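Local structure of putative ribose operon repressor (Burkholderia thailandensis, 3EGC) at residues 18-21 and 22-25; 48-51 and 52-55; 137-140 and 141-145. The protein is a putative LacI-family transcriptional repressor of a ribose operon, probably binding DNA and built on a periplasmic-binding-protein-like sugar-binding fold. All coordinates share one frame; numbering follows the deposited sequence.

In the fold
All three contacts are first turns of helices, held by backbone bonds from residue i+4 to residue i, yet they differ in setting. Contact 1 (18-25) and contact 3 (137-145) are partly buried, with centres about 19 Å apart and nearest atoms about 6 Å apart; contact 2 (48-55) lies on the surface, its centre about 17 Å from that of contact 1. Contacts 1 and 2 start the helices that follow strands 10-15 and 40-45, have a capping side chain each, N20 and D49, and touch the second subunit. Contact 3 begins helix 138-153 with leucine, L137, at its N-cap position, touches no other chain of the assembly, and sends E142 and R143 to polar partners such as R266 and N109.

Contact 1: 18-21 and 22-25; sequences IENV and FFAE
The chain from N20 to E25 passes from loop into the first turn of helix 21-36, where A24 N donates to N20 O over 3.2 Å and E25 N donates to V21 O over 3.0 Å. N20 is the N-cap. Its CG lies opposite the backbone N about CA-CB (chi1 178°), which brings OD1 back over the start of the helix to accept from F22 N at 2.9 Å. The donor is tilted 33° from the amide's carbonyl plane. OD1 also accepts from H195 NE2, so two N-H groups grip the same oxygen and restrict rotation of the amide.

The F22 ring leads away from the cap, while the F23 ring stays beside it and takes F22 CD2 over one face, 3.6 Å above its centre. F22 CB nevertheless remains 3.4 Å from N20 OD1, and the F22 ring plane stands 68° from the N20 amide. The F23 ring takes N20 CB at its edge, near the ring plane, with CD2 3.9 Å from that carbon. On another side of the turn I18 reaches forward with CD1, ending 4.0 Å from A24 CA, while A24 CB rests 3.7 Å from I18 O. The E25 chain runs extended past V21, and its OE1 bonds to T241 OG1.

V21 and A24 each pack on the same residue of the second subunit, and E19 makes a salt bridge to R242 of that subunit. The capped turn therefore contributes to the dimer contact while its N20 and E25 tie it to H195 and T241. N20 N-caps helix 21-36 at a strand-loop-helix junction after strand 10-15, as in the Rossmann-like alpha/beta architecture of periplasmic-binding-protein folds.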
loop_
_atom_site.group_PDB
_atom_site.type_symbol
_atom_site.label_atom_id
_atom_site.label_comp_id
_atom_site.label_asym_id
_atom_site.label_seq_id
_atom_site.Cartn_x
_atom_site.Cartn_y
_atom_site.Cartn_z
ATOM N N ILE A 18 3.135 -7.683 -1.020
ATOM C CA ILE A 18 2.827 -6.780 0.095
ATOM C C ILE A 18 2.856 -5.244 -0.312
ATOM O O ILE A 18 2.170 -4.399 0.291
ATOM C CB ILE A 18 3.737 -7.066 1.303
ATOM C CG1 ILE A 18 3.163 -6.419 2.577
ATOM C CG2 ILE A 18 5.193 -6.574 1.014
ATOM C CD1 ILE A 18 1.863 -7.049 2.987
ATOM N N GLU A 19 3.615 -4.910 -1.368
ATOM C CA GLU A 19 3.768 -3.507 -1.813
ATOM C C GLU A 19 2.493 -2.994 -2.521
ATOM O O GLU A 19 2.315 -1.802 -2.725
ATOM C CB GLU A 19 4.969 -3.375 -2.736
ATOM C CG GLU A 19 6.326 -3.824 -2.129
ATOM C CD GLU A 19 7.433 -3.883 -3.190
ATOM O OE1 GLU A 19 7.126 -3.488 -4.343
ATOM O OE2 GLU A 19 8.583 -4.343 -2.908
ATOM N N ASN A 20 1.633 -3.934 -2.921
ATOM C CA ASN A 20 0.347 -3.645 -3.530
ATOM C C ASN A 20 -0.613 -3.447 -2.330
ATOM O O ASN A 20 -0.708 -4.250 -1.386
ATOM C CB ASN A 20 -0.074 -4.784 -4.439
ATOM C CG ASN A 20 -1.487 -4.571 -5.100
ATOM O OD1 ASN A 20 -2.301 -3.852 -4.613
ATOM N ND2 ASN A 20 -1.710 -5.214 -6.255
ATOM N N VAL A 21 -1.268 -2.319 -2.384
ATOM C CA VAL A 21 -2.063 -1.822 -1.321
ATOM C C VAL A 21 -3.210 -2.789 -1.009
ATOM O O VAL A 21 -3.663 -2.859 0.131
ATOM C CB VAL A 21 -2.552 -0.382 -1.706
ATOM C CG1 VAL A 21 -4.026 -0.269 -1.562
ATOM C CG2 VAL A 21 -1.928 0.600 -0.833
ATOM N N PHE A 22 -3.657 -3.532 -2.014
ATOM C CA PHE A 22 -4.659 -4.537 -1.790
ATOM C C PHE A 22 -4.246 -5.498 -0.660
ATOM O O PHE A 22 -4.968 -5.687 0.309
ATOM C CB PHE A 22 -4.956 -5.295 -3.090
ATOM C CG PHE A 22 -5.930 -6.428 -2.908
ATOM C CD1 PHE A 22 -7.289 -6.229 -2.998
ATOM C CD2 PHE A 22 -5.465 -7.719 -2.632
ATOM C CE1 PHE A 22 -8.175 -7.331 -2.801
ATOM C CE2 PHE A 22 -6.306 -8.775 -2.459
ATOM C CZ PHE A 22 -7.652 -8.591 -2.555
ATOM N N PHE A 23 -3.085 -6.124 -0.841
ATOM C CA PHE A 23 -2.506 -7.099 0.066
ATOM C C PHE A 23 -2.070 -6.543 1.443
ATOM O O PHE A 23 -2.124 -7.229 2.419
ATOM C CB PHE A 23 -1.318 -7.841 -0.646
ATOM C CG PHE A 23 -1.748 -8.648 -1.830
ATOM C CD1 PHE A 23 -2.574 -9.782 -1.677
ATOM C CD2 PHE A 23 -1.373 -8.263 -3.111
ATOM C CE1 PHE A 23 -3.026 -10.479 -2.783
ATOM C CE2 PHE A 23 -1.799 -8.984 -4.240
ATOM C CZ PHE A 23 -2.649 -10.093 -4.083
ATOM N N ALA A 24 -1.566 -5.326 1.474
ATOM C CA ALA A 24 -1.309 -4.608 2.699
ATOM C C ALA A 24 -2.571 -4.412 3.575
ATOM O O ALA A 24 -2.514 -4.499 4.816
ATOM C CB ALA A 24 -0.659 -3.178 2.393
ATOM N N GLU A 25 -3.664 -4.048 2.934
ATOM C CA GLU A 25 -4.940 -3.915 3.667
ATOM C C GLU A 25 -5.522 -5.304 4.098
ATOM O O GLU A 25 -6.138 -5.401 5.138
ATOM C CB GLU A 25 -5.966 -3.162 2.829
ATOM C CG GLU A 25 -5.665 -1.675 2.547
ATOM C CD GLU A 25 -6.733 -1.060 1.607
ATOM O OE1 GLU A 25 -7.710 -1.735 1.180
ATOM O OE2 GLU A 25 -6.672 0.128 1.314
#

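Contact 2: 48-51 and 52-55; sequences EDIV and RERE
This is a local contact within the N-capped first turn of helix 50-62, at the surface of the chain, where the segment after strand 40-45 enters the helix of the alpha/beta fold. D49 occupies the N-cap. Its CG is turned opposite the backbone N (chi1 -175°), and OD2 accepts from V51 N in a weak bond of 3.3 Å. The backbone completes the turn: E53 N donates to D49 O at 3.0 Å, and the bonds from R54 N to I50 O and from E55 N to V51 O follow.

D49 and R52 cross at about a right angle, with their carboxylate and guanidinium planes 84° apart. The touching part of the arginine is its aliphatic stem: CD lies 3.4 Å from D49 OD1, whereas R52 NE remains 4.7 Å from that oxygen, so any attraction between the charges acts without a direct bond. A bend at chi3 (55°) carries the guanidinium onward, and NH1 donates to N45 O. The second subunit meets this turn too, since R35 of that chain donates to R52 O and packs against E55.

E53 is the buried member of the turn. Its carboxylate is held by Y79 OH at OE1 and by S73 N at OE2, which fixes its rotation. On the outer side, V51 CG2 touches R54 NH2 at 3.8 Å, meeting the guanidinium obliquely. The terminal methyl of I50, CD1, packs 3.5 Å from E53 OE1.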
loop_
_atom_site.group_PDB
_atom_site.type_symbol
_atom_site.label_atom_id
_atom_site.label_comp_id
_atom_site.label_asym_id
_atom_site.label_seq_id
_atom_site.Cartn_x
_atom_site.Cartn_y
_atom_site.Cartn_z
ATOM N N GLU A 48 5.220 -12.538 -6.197
ATOM C CA GLU A 48 4.558 -13.246 -7.314
ATOM C C GLU A 48 5.466 -14.330 -7.901
ATOM O O GLU A 48 5.343 -14.689 -9.063
ATOM C CB GLU A 48 4.069 -12.290 -8.406
ATOM C CG GLU A 48 2.911 -11.400 -8.017
ATOM C CD GLU A 48 1.540 -12.104 -7.960
ATOM O OE1 GLU A 48 1.402 -13.220 -8.509
ATOM O OE2 GLU A 48 0.591 -11.527 -7.358
ATOM N N ASP A 49 6.403 -14.811 -7.081
ATOM C CA ASP A 49 7.284 -15.900 -7.459
ATOM C C ASP A 49 6.845 -17.195 -6.730
ATOM O O ASP A 49 6.963 -17.317 -5.515
ATOM C CB ASP A 49 8.714 -15.522 -7.106
ATOM C CG ASP A 49 9.752 -16.574 -7.576
ATOM O OD1 ASP A 49 10.923 -16.487 -7.165
ATOM O OD2 ASP A 49 9.416 -17.483 -8.361
ATOM N N ILE A 50 6.351 -18.158 -7.477
ATOM C CA ILE A 50 5.895 -19.422 -6.899
ATOM C C ILE A 50 7.031 -20.201 -6.151
ATOM O O ILE A 50 6.772 -20.937 -5.208
ATOM C CB ILE A 50 5.227 -20.297 -7.983
ATOM C CG1 ILE A 50 4.425 -21.428 -7.348
ATOM C CG2 ILE A 50 6.266 -20.761 -9.021
ATOM C CD1 ILE A 50 3.090 -21.004 -6.872
ATOM N N VAL A 51 8.277 -20.014 -6.547
ATOM C CA VAL A 51 9.391 -20.721 -5.942
ATOM C C VAL A 51 9.666 -20.127 -4.537
ATOM O O VAL A 51 9.937 -20.826 -3.575
ATOM C CB VAL A 51 10.674 -20.628 -6.838
ATOM C CG1 VAL A 51 11.920 -21.062 -6.069
ATOM C CG2 VAL A 51 10.533 -21.466 -8.132
ATOM N N ARG A 52 9.596 -18.821 -4.420
ATOM C CA ARG A 52 9.528 -18.204 -3.123
ATOM C C ARG A 52 8.292 -18.577 -2.274
ATOM O O ARG A 52 8.422 -18.740 -1.085
ATOM C CB ARG A 52 9.672 -16.672 -3.245
ATOM C CG ARG A 52 11.053 -16.289 -3.679
ATOM C CD ARG A 52 11.150 -14.842 -4.219
ATOM N NE ARG A 52 10.639 -13.914 -3.224
ATOM C CZ ARG A 52 10.641 -12.606 -3.374
ATOM N NH1 ARG A 52 10.121 -11.827 -2.421
ATOM N NH2 ARG A 52 11.164 -12.082 -4.485
ATOM N N GLU A 53 7.124 -18.732 -2.894
ATOM C CA GLU A 53 5.954 -19.168 -2.151
ATOM C C GLU A 53 6.180 -20.550 -1.464
ATOM O O GLU A 53 5.895 -20.751 -0.273
ATOM C CB GLU A 53 4.704 -19.195 -3.045
ATOM C CG GLU A 53 3.478 -19.677 -2.321
ATOM C CD GLU A 53 2.336 -19.995 -3.272
ATOM O OE1 GLU A 53 2.073 -21.204 -3.495
ATOM O OE2 GLU A 53 1.696 -19.069 -3.800
ATOM N N ARG A 54 6.683 -21.490 -2.251
ATOM C CA ARG A 54 6.920 -22.838 -1.788
ATOM C C ARG A 54 7.993 -22.819 -0.703
ATOM O O ARG A 54 7.912 -23.548 0.251
ATOM C CB ARG A 54 7.373 -23.704 -2.971
ATOM C CG ARG A 54 7.339 -25.164 -2.686
ATOM C CD ARG A 54 7.545 -25.989 -4.015
ATOM N NE ARG A 54 7.531 -25.202 -5.246
ATOM C CZ ARG A 54 8.468 -25.223 -6.210
ATOM N NH1 ARG A 54 9.552 -25.977 -6.100
ATOM N NH2 ARG A 54 8.299 -24.484 -7.306
ATOM N N GLU A 55 8.993 -21.964 -0.831
ATOM C CA GLU A 55 9.992 -21.863 0.213
ATOM C C GLU A 55 9.465 -21.270 1.499
ATOM O O GLU A 55 9.880 -21.671 2.618
ATOM C CB GLU A 55 11.215 -21.045 -0.247
ATOM C CG GLU A 55 11.967 -21.740 -1.391
ATOM C CD GLU A 55 13.172 -20.964 -1.929
ATOM O OE1 GLU A 55 14.076 -21.626 -2.523
ATOM O OE2 GLU A 55 13.203 -19.714 -1.798
#

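Contact 3: 137-140 and 141-145; sequences LMTS and RERLK
Across the first turns of helix 138-153, in a beta-alpha-beta unit with strands 128-131 and 163-164, four backbone bonds join L137-S140 to R141-L144. R141 N donates to L137 O, the carbonyl of the N-cap residue, and E142 N donates to M138 O; R143 N donates to T139 O at 2.9 Å, and L144 N donates to S140 O, after which the helix continues.

Van der Waals contact comes from M138, which crosses E142 obliquely. The methionine bends at chi3 (77°), bringing its CE methyl to 3.6 Å from the carboxylate oxygen E142 OE2. That carboxylate is also held by polar partners, R266 through a salt bridge at OE1 and N109 ND2 at OE2, so two groups fix its orientation.

The two arginines reach their partners by different chain shapes. R141 bends at chi2 and chi3 until one guanidinium face lies over M138 CA, with NH1 3.6 Å from that carbon, while NE donates to G136 O. R143 instead stays extended from CG to NE and runs beside T139, pointing the same way. Its guanidinium is buried but well supplied with partners: NH2 donates to N109 OD1, NH1 to S193 O, and F221 adds a cation-pi contact. Over the centre of one face of that guanidinium sits T139 CB, 4.0 Å from R143 CZ.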
loop_
_atom_site.group_PDB
_atom_site.type_symbol
_atom_site.label_atom_id
_atom_site.label_comp_id
_atom_site.label_asym_id
_atom_site.label_seq_id
_atom_site.Cartn_x
_atom_site.Cartn_y
_atom_site.Cartn_z
ATOM N N LEU A 137 -5.596 -16.318 -14.090
ATOM C CA LEU A 137 -6.017 -16.166 -12.682
ATOM C C LEU A 137 -7.502 -16.219 -12.503
ATOM O O LEU A 137 -8.237 -15.833 -13.375
ATOM C CB LEU A 137 -5.501 -14.835 -12.076
ATOM C CG LEU A 137 -4.015 -14.678 -12.018
ATOM C CD1 LEU A 137 -3.668 -13.231 -11.745
ATOM C CD2 LEU A 137 -3.447 -15.639 -10.943
ATOM N N MET A 138 -7.928 -16.674 -11.347
ATOM C CA MET A 138 -9.329 -16.716 -10.989
ATOM C C MET A 138 -9.941 -15.292 -11.056
ATOM O O MET A 138 -11.071 -15.081 -11.535
ATOM C CB MET A 138 -9.472 -17.324 -9.581
ATOM C CG MET A 138 -10.904 -17.681 -9.164
ATOM S SD MET A 138 -11.267 -17.612 -7.344
ATOM C CE MET A 138 -11.374 -15.843 -7.248
ATOM N N THR A 139 -9.201 -14.325 -10.572
ATOM C CA THR A 139 -9.713 -12.978 -10.537
ATOM C C THR A 139 -9.928 -12.414 -11.948
ATOM O O THR A 139 -11.022 -11.966 -12.268
ATOM C CB THR A 139 -8.795 -12.065 -9.738
ATOM O OG1 THR A 139 -7.463 -12.199 -10.272
ATOM C CG2 THR A 139 -8.839 -12.454 -8.238
ATOM N N SER A 140 -8.913 -12.488 -12.803
ATOM C CA SER A 140 -9.051 -12.116 -14.211
ATOM C C SER A 140 -10.178 -12.844 -14.881
ATOM O O SER A 140 -10.923 -12.231 -15.640
ATOM C CB SER A 140 -7.811 -12.451 -15.012
ATOM O OG SER A 140 -6.696 -11.967 -14.381
ATOM N N ARG A 141 -10.270 -14.163 -14.637
ATOM C CA ARG A 141 -11.272 -14.972 -15.294
ATOM C C ARG A 141 -12.689 -14.471 -14.879
ATOM O O ARG A 141 -13.564 -14.264 -15.698
ATOM C CB ARG A 141 -11.033 -16.458 -14.936
ATOM C CG ARG A 141 -10.950 -17.380 -16.103
ATOM C CD ARG A 141 -9.690 -18.229 -16.189
ATOM N NE ARG A 141 -9.061 -18.627 -14.930
ATOM C CZ ARG A 141 -9.671 -19.362 -14.021
ATOM N NH1 ARG A 141 -9.042 -19.716 -12.910
ATOM N NH2 ARG A 141 -10.929 -19.720 -14.254
ATOM N N GLU A 142 -12.894 -14.268 -13.595
ATOM C CA GLU A 142 -14.210 -13.935 -13.110
ATOM C C GLU A 142 -14.620 -12.505 -13.459
ATOM O O GLU A 142 -15.774 -12.232 -13.729
ATOM C CB GLU A 142 -14.316 -14.170 -11.613
ATOM C CG GLU A 142 -14.420 -15.598 -11.183
ATOM C CD GLU A 142 -14.410 -15.698 -9.659
ATOM O OE1 GLU A 142 -14.520 -16.814 -9.135
ATOM O OE2 GLU A 142 -14.287 -14.653 -8.982
ATOM N N ARG A 143 -13.659 -11.601 -13.468
ATOM C CA ARG A 143 -13.921 -10.210 -13.817
ATOM C C ARG A 143 -14.235 -10.079 -15.309
ATOM O O ARG A 143 -15.133 -9.313 -15.695
ATOM C CB ARG A 143 -12.788 -9.306 -13.387
ATOM C CG ARG A 143 -12.768 -9.140 -11.854
ATOM C CD ARG A 143 -11.485 -8.502 -11.264
ATOM N NE ARG A 143 -11.473 -8.847 -9.854
ATOM C CZ ARG A 143 -10.527 -8.565 -8.978
ATOM N NH1 ARG A 143 -9.424 -7.884 -9.319
ATOM N NH2 ARG A 143 -10.706 -9.004 -7.735
ATOM N N LEU A 144 -13.575 -10.916 -16.118
ATOM C CA LEU A 144 -13.893 -10.992 -17.554
ATOM C C LEU A 144 -15.295 -11.559 -17.817
ATOM O O LEU A 144 -16.069 -11.009 -18.614
ATOM C CB LEU A 144 -12.849 -11.794 -18.300
ATOM C CG LEU A 144 -12.567 -11.403 -19.735
ATOM C CD1 LEU A 144 -12.033 -9.963 -19.797
ATOM C CD2 LEU A 144 -11.585 -12.422 -20.441
ATOM N N LYS A 145 -15.631 -12.635 -17.113
ATOM C CA LYS A 145 -16.981 -13.217 -17.148
ATOM C C LYS A 145 -18.133 -12.221 -16.832
ATOM O O LYS A 145 -19.194 -12.252 -17.489
ATOM C CB LYS A 145 -17.053 -14.395 -16.183
ATOM C CG LYS A 145 -18.408 -15.007 -16.018
ATOM C CD LYS A 145 -18.339 -16.287 -15.169
ATOM C CE LYS A 145 -19.753 -16.860 -14.973
ATOM N NZ LYS A 145 -19.821 -18.055 -14.073
#